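Local coordinates for protein hydrogenase maturation factor (Thermoanaerobacter tengcongensis, PDB 3VTH) that probably transfers the carbamoyl group of carbamoyl phosphate, at the cost of ATP, to the C-terminal cysteine of HypE during maturation of [NiFe]-hydrogenases, at residues Phe133-Asn138 against Ala181-Cys186; Glu115-Glu120 against Thr137-Arg142. All coordinates share one frame; numbering follows the deposited sequence.

Contact 1 of 2, residues Phe133-Asn138 against Ala181-Cys186; sequences FINCTN and AQPVAC. With ZN (zinc ion), chain D; ZN (zinc ion), chain C.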
ATOM      1  N   PHE A 133     -14.563  -5.290 -21.086  1.00 28.46           N
ATOM      2  CA  PHE A 133     -13.784  -6.241 -20.275  1.00 27.73           C
ATOM      3  C   PHE A 133     -12.611  -6.861 -21.031  1.00 27.39           C
ATOM      4  O   PHE A 133     -12.088  -7.934 -20.665  1.00 26.57           O
ATOM      5  CB  PHE A 133     -14.706  -7.311 -19.662  1.00 28.54           C
ATOM      6  CG  PHE A 133     -15.787  -6.723 -18.791  1.00 30.04           C
ATOM      7  CD1 PHE A 133     -15.513  -6.355 -17.477  1.00 30.87           C
ATOM      8  CD2 PHE A 133     -17.045  -6.464 -19.309  1.00 31.87           C
ATOM      9  CE1 PHE A 133     -16.505  -5.772 -16.677  1.00 32.35           C
ATOM     10  CE2 PHE A 133     -18.044  -5.881 -18.521  1.00 32.39           C
ATOM     11  CZ  PHE A 133     -17.775  -5.538 -17.213  1.00 32.31           C
ATOM     12  N   ILE A 134     -12.183  -6.167 -22.075  1.00 27.32           N
ATOM     13  CA  ILE A 134     -11.015  -6.602 -22.840  1.00 27.08           C
ATOM     14  C   ILE A 134      -9.794  -6.810 -21.930  1.00 26.58           C
ATOM     15  O   ILE A 134      -9.498  -5.971 -21.079  1.00 25.16           O
ATOM     16  CB  ILE A 134     -10.713  -5.643 -24.011  1.00 27.95           C
ATOM     17  CG1 ILE A 134      -9.672  -6.252 -24.963  1.00 27.22           C
ATOM     18  CG2 ILE A 134     -10.321  -4.228 -23.508  1.00 26.39           C
ATOM     19  CD1 ILE A 134      -9.582  -5.510 -26.326  1.00 29.47           C
ATOM     20  N   ASN A 135      -9.138  -7.966 -22.079  1.00 26.49           N
ATOM     21  CA  ASN A 135      -7.869  -8.245 -21.386  1.00 27.15           C
ATOM     22  C   ASN A 135      -7.112  -9.310 -22.185  1.00 27.12           C
ATOM     23  O   ASN A 135      -7.589  -9.743 -23.228  1.00 27.92           O
ATOM     24  CB  ASN A 135      -8.107  -8.716 -19.938  1.00 26.86           C
ATOM     25  CG  ASN A 135      -9.054  -9.924 -19.857  1.00 30.82           C
ATOM     26  OD1 ASN A 135      -9.166 -10.729 -20.793  1.00 34.71           O
ATOM     27  ND2 ASN A 135      -9.734 -10.051 -18.733  1.00 37.17           N
ATOM     28  N   CYS A 136      -5.948  -9.726 -21.698  1.00 26.82           N
ATOM     29  CA  CYS A 136      -5.147 -10.742 -22.363  1.00 27.26           C
ATOM     30  C   CYS A 136      -4.186 -11.305 -21.320  1.00 26.96           C
ATOM     31  O   CYS A 136      -4.326 -11.006 -20.138  1.00 26.12           O
ATOM     32  CB  CYS A 136      -4.387 -10.128 -23.556  1.00 28.36           C
ATOM     33  SG  CYS A 136      -3.076  -8.959 -23.101  1.00 28.32           S
ATOM     34  N   THR A 137      -3.227 -12.130 -21.743  1.00 27.05           N
ATOM     35  CA  THR A 137      -2.263 -12.706 -20.790  1.00 26.76           C
ATOM     36  C   THR A 137      -1.402 -11.647 -20.094  1.00 26.60           C
ATOM     37  O   THR A 137      -0.838 -11.924 -19.036  1.00 26.84           O
ATOM     38  CB  THR A 137      -1.332 -13.766 -21.443  1.00 27.44           C
ATOM     39  OG1 THR A 137      -0.546 -13.165 -22.473  1.00 27.39           O
ATOM     40  CG2 THR A 137      -2.136 -14.887 -22.040  1.00 27.71           C
ATOM     41  N   ASN A 138      -1.322 -10.443 -20.671  1.00 26.86           N
ATOM     42  CA  ASN A 138      -0.442  -9.383 -20.165  1.00 26.78           C
ATOM     43  C   ASN A 138      -1.112  -8.262 -19.339  1.00 26.15           C
ATOM     44  O   ASN A 138      -0.431  -7.286 -18.972  1.00 25.70           O
ATOM     45  CB  ASN A 138       0.337  -8.728 -21.331  1.00 27.86           C
ATOM     46  CG  ASN A 138       1.286  -9.687 -22.035  1.00 30.12           C
ATOM     47  OD1 ASN A 138       1.970 -10.491 -21.402  1.00 30.19           O
ATOM     48  ND2 ASN A 138       1.341  -9.586 -23.363  1.00 31.47           N
ATOM     49  N   ALA A 181      -4.943 -17.998 -23.552  1.00 29.71           N
ATOM     50  CA  ALA A 181      -5.196 -16.908 -22.624  1.00 29.28           C
ATOM     51  C   ALA A 181      -6.359 -17.296 -21.726  1.00 29.09           C
ATOM     52  O   ALA A 181      -7.503 -17.327 -22.170  1.00 28.99           O
ATOM     53  CB  ALA A 181      -5.498 -15.595 -23.375  1.00 28.61           C
ATOM     54  N   GLN A 182      -6.062 -17.590 -20.459  1.00 29.03           N
ATOM     55  CA  GLN A 182      -7.089 -18.079 -19.531  1.00 29.51           C
ATOM     56  C   GLN A 182      -8.332 -17.184 -19.404  1.00 30.52           C
ATOM     57  O   GLN A 182      -9.429 -17.709 -19.297  1.00 31.89           O
ATOM     58  CB  GLN A 182      -6.500 -18.402 -18.145  1.00 28.88           C
ATOM     59  CG  GLN A 182      -5.532 -19.604 -18.150  1.00 26.61           C
ATOM     60  CD  GLN A 182      -6.165 -20.849 -18.752  1.00 28.75           C
ATOM     61  OE1 GLN A 182      -7.227 -21.315 -18.308  1.00 27.40           O
ATOM     62  NE2 GLN A 182      -5.520 -21.389 -19.774  1.00 29.03           N
ATOM     63  N   PRO A 183      -8.172 -15.845 -19.420  1.00 30.49           N
ATOM     64  CA  PRO A 183      -9.368 -15.013 -19.295  1.00 31.25           C
ATOM     65  C   PRO A 183     -10.071 -14.605 -20.611  1.00 32.27           C
ATOM     66  O   PRO A 183     -10.975 -13.774 -20.574  1.00 33.11           O
ATOM     67  CB  PRO A 183      -8.846 -13.767 -18.598  1.00 30.77           C
ATOM     68  CG  PRO A 183      -7.426 -13.642 -19.049  1.00 31.02           C
ATOM     69  CD  PRO A 183      -6.933 -15.045 -19.353  1.00 30.16           C
ATOM     70  N   VAL A 184      -9.680 -15.176 -21.746  1.00 32.64           N
ATOM     71  CA  VAL A 184     -10.233 -14.748 -23.048  1.00 33.14           C
ATOM     72  C   VAL A 184     -11.782 -14.752 -23.099  1.00 33.15           C
ATOM     73  O   VAL A 184     -12.441 -15.743 -22.750  1.00 33.16           O
ATOM     74  CB  VAL A 184      -9.643 -15.573 -24.236  1.00 34.03           C
ATOM     75  CG1 VAL A 184     -10.030 -17.048 -24.139  1.00 34.26           C
ATOM     76  CG2 VAL A 184     -10.087 -14.993 -25.584  1.00 34.88           C
ATOM     77  N   ALA A 185     -12.344 -13.630 -23.532  1.00 32.69           N
ATOM     78  CA  ALA A 185     -13.792 -13.481 -23.664  1.00 32.74           C
ATOM     79  C   ALA A 185     -14.071 -12.333 -24.612  1.00 33.01           C
ATOM     80  O   ALA A 185     -13.137 -11.628 -25.022  1.00 32.68           O
ATOM     81  CB  ALA A 185     -14.433 -13.210 -22.290  1.00 32.34           C
ATOM     82  N   CYS A 186     -15.352 -12.130 -24.932  1.00 33.25           N
ATOM     83  CA  CYS A 186     -15.763 -11.105 -25.891  1.00 34.18           C
ATOM     84  C   CYS A 186     -17.180 -10.633 -25.575  1.00 34.78           C
ATOM     85  O   CYS A 186     -17.753 -11.038 -24.563  1.00 34.43           O
ATOM     86  CB  CYS A 186     -15.693 -11.664 -27.318  1.00 34.66           C
ATOM     87  SG  CYS A 186     -17.006 -12.873 -27.733  1.00 35.64           S
TER
HETATM   88 ZN    ZN D 802     -16.245 -14.912 -26.970  1.00 35.94          ZN
HETATM   89 ZN    ZN C 801      -3.935  -6.859 -22.604  1.00 27.74          ZN
HETATM   90  O   HOH W   1     -10.717 -10.418 -23.736  1.00 21.90           O

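Contact 2 of 2, residues Glu115-Glu120 against Thr137-Arg142; sequences EDCLRE and TNCGPR. With ZN (zinc ion), chain C.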
ATOM      1  N   GLU A 115      -0.962  -2.009 -23.706  1.00 31.79           N
ATOM      2  CA  GLU A 115      -1.087  -1.222 -24.935  1.00 34.00           C
ATOM      3  C   GLU A 115      -1.753  -1.982 -26.103  1.00 33.37           C
ATOM      4  O   GLU A 115      -2.424  -1.374 -26.919  1.00 33.81           O
ATOM      5  CB  GLU A 115       0.258  -0.616 -25.352  1.00 35.92           C
ATOM      6  CG  GLU A 115       1.230  -1.582 -26.016  1.00 41.04           C
ATOM      7  CD  GLU A 115       2.487  -0.886 -26.553  1.00 47.78           C
ATOM      8  OE1 GLU A 115       2.379  -0.067 -27.493  1.00 51.56           O
ATOM      9  OE2 GLU A 115       3.585  -1.177 -26.033  1.00 50.35           O
ATOM     10  N   ASP A 116      -1.581  -3.299 -26.173  1.00 32.25           N
ATOM     11  CA  ASP A 116      -2.217  -4.096 -27.244  1.00 32.22           C
ATOM     12  C   ASP A 116      -3.733  -4.163 -27.082  1.00 31.42           C
ATOM     13  O   ASP A 116      -4.459  -4.018 -28.055  1.00 31.83           O
ATOM     14  CB  ASP A 116      -1.655  -5.523 -27.314  1.00 32.01           C
ATOM     15  CG  ASP A 116      -0.190  -5.561 -27.715  1.00 33.96           C
ATOM     16  OD1 ASP A 116       0.161  -4.947 -28.726  1.00 36.42           O
ATOM     17  OD2 ASP A 116       0.615  -6.193 -27.004  1.00 36.15           O
ATOM     18  N   CYS A 117      -4.208  -4.390 -25.858  1.00 29.96           N
ATOM     19  CA  CYS A 117      -5.651  -4.402 -25.603  1.00 30.25           C
ATOM     20  C   CYS A 117      -6.259  -3.022 -25.838  1.00 31.36           C
ATOM     21  O   CYS A 117      -7.355  -2.918 -26.368  1.00 32.08           O
ATOM     22  CB  CYS A 117      -5.971  -4.884 -24.182  1.00 28.36           C
ATOM     23  SG  CYS A 117      -5.750  -6.682 -23.990  1.00 29.36           S
ATOM     24  N   LEU A 118      -5.545  -1.977 -25.432  1.00 31.70           N
ATOM     25  CA  LEU A 118      -6.019  -0.614 -25.622  1.00 33.60           C
ATOM     26  C   LEU A 118      -6.180  -0.271 -27.110  1.00 34.96           C
ATOM     27  O   LEU A 118      -7.147   0.385 -27.489  1.00 35.66           O
ATOM     28  CB  LEU A 118      -5.087   0.394 -24.932  1.00 33.85           C
ATOM     29  CG  LEU A 118      -5.542   1.861 -24.871  1.00 36.87           C
ATOM     30  CD1 LEU A 118      -6.852   1.978 -24.120  1.00 37.76           C
ATOM     31  CD2 LEU A 118      -4.467   2.724 -24.189  1.00 39.83           C
ATOM     32  N   ARG A 119      -5.232  -0.712 -27.934  1.00 35.53           N
ATOM     33  CA  ARG A 119      -5.328  -0.536 -29.394  1.00 37.66           C
ATOM     34  C   ARG A 119      -6.566  -1.248 -29.942  1.00 36.99           C
ATOM     35  O   ARG A 119      -7.321  -0.668 -30.716  1.00 37.75           O
ATOM     36  CB  ARG A 119      -4.070  -1.073 -30.091  1.00 38.54           C
ATOM     37  CG  ARG A 119      -3.955  -0.694 -31.575  1.00 43.84           C
ATOM     38  CD  ARG A 119      -3.089  -1.683 -32.380  1.00 49.50           C
ATOM     39  NE  ARG A 119      -1.846  -2.017 -31.690  1.00 52.33           N
ATOM     40  CZ  ARG A 119      -1.634  -3.142 -31.010  1.00 52.24           C
ATOM     41  NH1 ARG A 119      -2.573  -4.082 -30.932  1.00 52.99           N
ATOM     42  NH2 ARG A 119      -0.472  -3.327 -30.405  1.00 52.02           N
ATOM     43  N   GLU A 120      -6.766  -2.503 -29.537  1.00 35.74           N
ATOM     44  CA  GLU A 120      -7.947  -3.263 -29.957  1.00 35.81           C
ATOM     45  C   GLU A 120      -9.253  -2.597 -29.489  1.00 35.17           C
ATOM     46  O   GLU A 120     -10.187  -2.443 -30.271  1.00 35.82           O
ATOM     47  CB  GLU A 120      -7.859  -4.720 -29.481  1.00 34.85           C
ATOM     48  CG  GLU A 120      -6.775  -5.554 -30.213  1.00 37.71           C
ATOM     49  CD  GLU A 120      -6.539  -6.941 -29.604  1.00 39.97           C
ATOM     50  OE1 GLU A 120      -5.684  -7.686 -30.131  1.00 43.73           O
ATOM     51  OE2 GLU A 120      -7.165  -7.291 -28.586  1.00 42.07           O
ATOM     52  N   THR A 137      -3.227 -12.130 -21.743  1.00 27.05           N
ATOM     53  CA  THR A 137      -2.263 -12.706 -20.790  1.00 26.76           C
ATOM     54  C   THR A 137      -1.402 -11.647 -20.094  1.00 26.60           C
ATOM     55  O   THR A 137      -0.838 -11.924 -19.036  1.00 26.84           O
ATOM     56  CB  THR A 137      -1.332 -13.766 -21.443  1.00 27.44           C
ATOM     57  OG1 THR A 137      -0.546 -13.165 -22.473  1.00 27.39           O
ATOM     58  CG2 THR A 137      -2.136 -14.887 -22.040  1.00 27.71           C
ATOM     59  N   ASN A 138      -1.322 -10.443 -20.671  1.00 26.86           N
ATOM     60  CA  ASN A 138      -0.442  -9.383 -20.165  1.00 26.78           C
ATOM     61  C   ASN A 138      -1.112  -8.262 -19.339  1.00 26.15           C
ATOM     62  O   ASN A 138      -0.431  -7.286 -18.972  1.00 25.70           O
ATOM     63  CB  ASN A 138       0.337  -8.728 -21.331  1.00 27.86           C
ATOM     64  CG  ASN A 138       1.286  -9.687 -22.035  1.00 30.12           C
ATOM     65  OD1 ASN A 138       1.970 -10.491 -21.402  1.00 30.19           O
ATOM     66  ND2 ASN A 138       1.341  -9.586 -23.363  1.00 31.47           N
ATOM     67  N   CYS A 139      -2.413  -8.388 -19.064  1.00 25.54           N
ATOM     68  CA  CYS A 139      -3.177  -7.338 -18.360  1.00 25.82           C
ATOM     69  C   CYS A 139      -4.503  -7.849 -17.799  1.00 25.27           C
ATOM     70  O   CYS A 139      -4.928  -8.967 -18.108  1.00 26.11           O
ATOM     71  CB  CYS A 139      -3.438  -6.142 -19.291  1.00 25.70           C
ATOM     72  SG  CYS A 139      -4.788  -6.338 -20.524  1.00 26.26           S
ATOM     73  N   GLY A 140      -5.149  -7.032 -16.969  1.00 24.94           N
ATOM     74  CA  GLY A 140      -6.477  -7.354 -16.435  1.00 24.42           C
ATOM     75  C   GLY A 140      -6.453  -7.841 -14.990  1.00 24.23           C
ATOM     76  O   GLY A 140      -5.391  -7.912 -14.357  1.00 23.80           O
ATOM     77  N   PRO A 141      -7.631  -8.164 -14.446  1.00 24.41           N
ATOM     78  CA  PRO A 141      -7.720  -8.663 -13.085  1.00 24.50           C
ATOM     79  C   PRO A 141      -7.020  -9.998 -12.940  1.00 24.12           C
ATOM     80  O   PRO A 141      -6.991 -10.797 -13.896  1.00 24.49           O
ATOM     81  CB  PRO A 141      -9.227  -8.845 -12.867  1.00 24.71           C
ATOM     82  CG  PRO A 141      -9.818  -8.887 -14.196  1.00 26.24           C
ATOM     83  CD  PRO A 141      -8.957  -8.041 -15.075  1.00 25.28           C
ATOM     84  N   ARG A 142      -6.423 -10.207 -11.771  1.00 23.40           N
ATOM     85  CA  ARG A 142      -5.810 -11.472 -11.425  1.00 23.16           C
ATOM     86  C   ARG A 142      -6.279 -11.790 -10.012  1.00 23.15           C
ATOM     87  O   ARG A 142      -7.328 -12.395  -9.836  1.00 22.92           O
ATOM     88  CB  ARG A 142      -4.271 -11.422 -11.548  1.00 22.96           C
ATOM     89  CG  ARG A 142      -3.728 -11.282 -12.997  1.00 22.60           C
ATOM     90  CD  ARG A 142      -4.120 -12.474 -13.903  1.00 22.80           C
ATOM     91  NE  ARG A 142      -3.457 -12.354 -15.207  1.00 25.85           N
ATOM     92  CZ  ARG A 142      -3.941 -11.689 -16.253  1.00 24.64           C
ATOM     93  NH1 ARG A 142      -5.112 -11.073 -16.178  1.00 24.24           N
ATOM     94  NH2 ARG A 142      -3.237 -11.627 -17.383  1.00 25.76           N
TER
HETATM   95 ZN    ZN C 801      -3.935  -6.859 -22.604  1.00 27.74          ZN
HETATM   96  O   HOH W   2       0.063  -7.329 -24.543  1.00 21.87           O

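Contact 1 of 2, residues Phe133-Asn138 against Ala181-Cys186
The amide group of N135 meets the ring of P183 at a slant, and this is the heart of the packed end of the contact. P183 CB lies 3.8 Å from both N135 OD1 and N135 ND2, so the proline carbon faces the two branches of the amide about equally. A chi1 of 55°, which sets N135 CG between its own backbone N and carbonyl carbon, turns the amide to the proline. The backbone of A181-V184 presents that ring from a type I beta turn, closed by V184 N and A181 O at 3.1 Å.

T137 CG2 rests on A181 CB just as closely, at 3.7 Å; T137 is the partly exposed margin of this end, its side chain about 5 Å from a phosphate ion, probably from the crystallisation liquor. Toward A185 a water spans the gap instead: it lies 3.2 Å from N135 O and 3.0 Å from A185 O and can donate to each, though it has more acceptors than protons.

C136 SG binds one zinc ion and C186 SG the second, each facing away from the other segment. I134 packs on helix 115-121 and V184 on helix 165-171 in matching fashion. Two similar loops run in opposite directions, each contributing one cysteine to its own four-cysteine site, an arrangement typical of paired HypF-type zinc fingers.

Contact 2 of 2, residues Glu115-Glu120 against Thr137-Arg142
C117 and C139 meet sulfur to sulfur across a zinc ion, within the first of the four-cysteine HypF-type fingers. Each cysteine SG lies 2.3 Å from the metal, and C117 SG is 3.6 Å from C139 SG, a separation consistent with tetrahedral coordination that C114 and C136 complete.

The two ligands reach the metal by different torsions. On helix 115-121, C117 holds SG anti to its carbonyl carbon (chi1 -74°), which swings the sulfur off the helix toward the loop. C139, in an extended backbone, instead places SG between backbone N and carbonyl carbon (chi1 78°). The backbone of the next residue, G140, is hydrogen-bonded with that of M111.

Beside the metal, a water joins the polar side chains of the two segments: it donates to D116 OD2 at 2.8 Å and accepts from N138 ND2 at the same distance.

Behind C139 the loop is folded round R142, whose NE reaches G22 O. Its guanidinium binds several backbone carbonyls; the contribution of T137 O, through NH2, is weak. R142 NH1 approaches C139 O at 2.9 Å from above the carbonyl plane. The straighter bond runs from R142 NH1 to P141 O, 3.0 Å long at an N-H...O angle of 164°, with that oxygen in the guanidinium plane.

Overall arrangement
Contact 2 is buried at both touching cysteines; contact 1 is mostly buried, with T137 its partly exposed edge. They share T137, N138 and one zinc ion. Contact 2 works inside the first finger, where metal bonds clamp helix 115-121 to the cysteine loop. Contact 1 lies between the two fingers and depends on van der Waals packing and a water, with each zinc ion to the outside of the pair. C136 ties them together: its SG sits beside C117 SG at 3.6 Å, while its carbonyl O probably accepts a hydrogen bond from R142 NH2 at 3.0 Å. I134 CD1 packs against C117 O, and E120 forms salt bridges with R177 and R178 of the second finger.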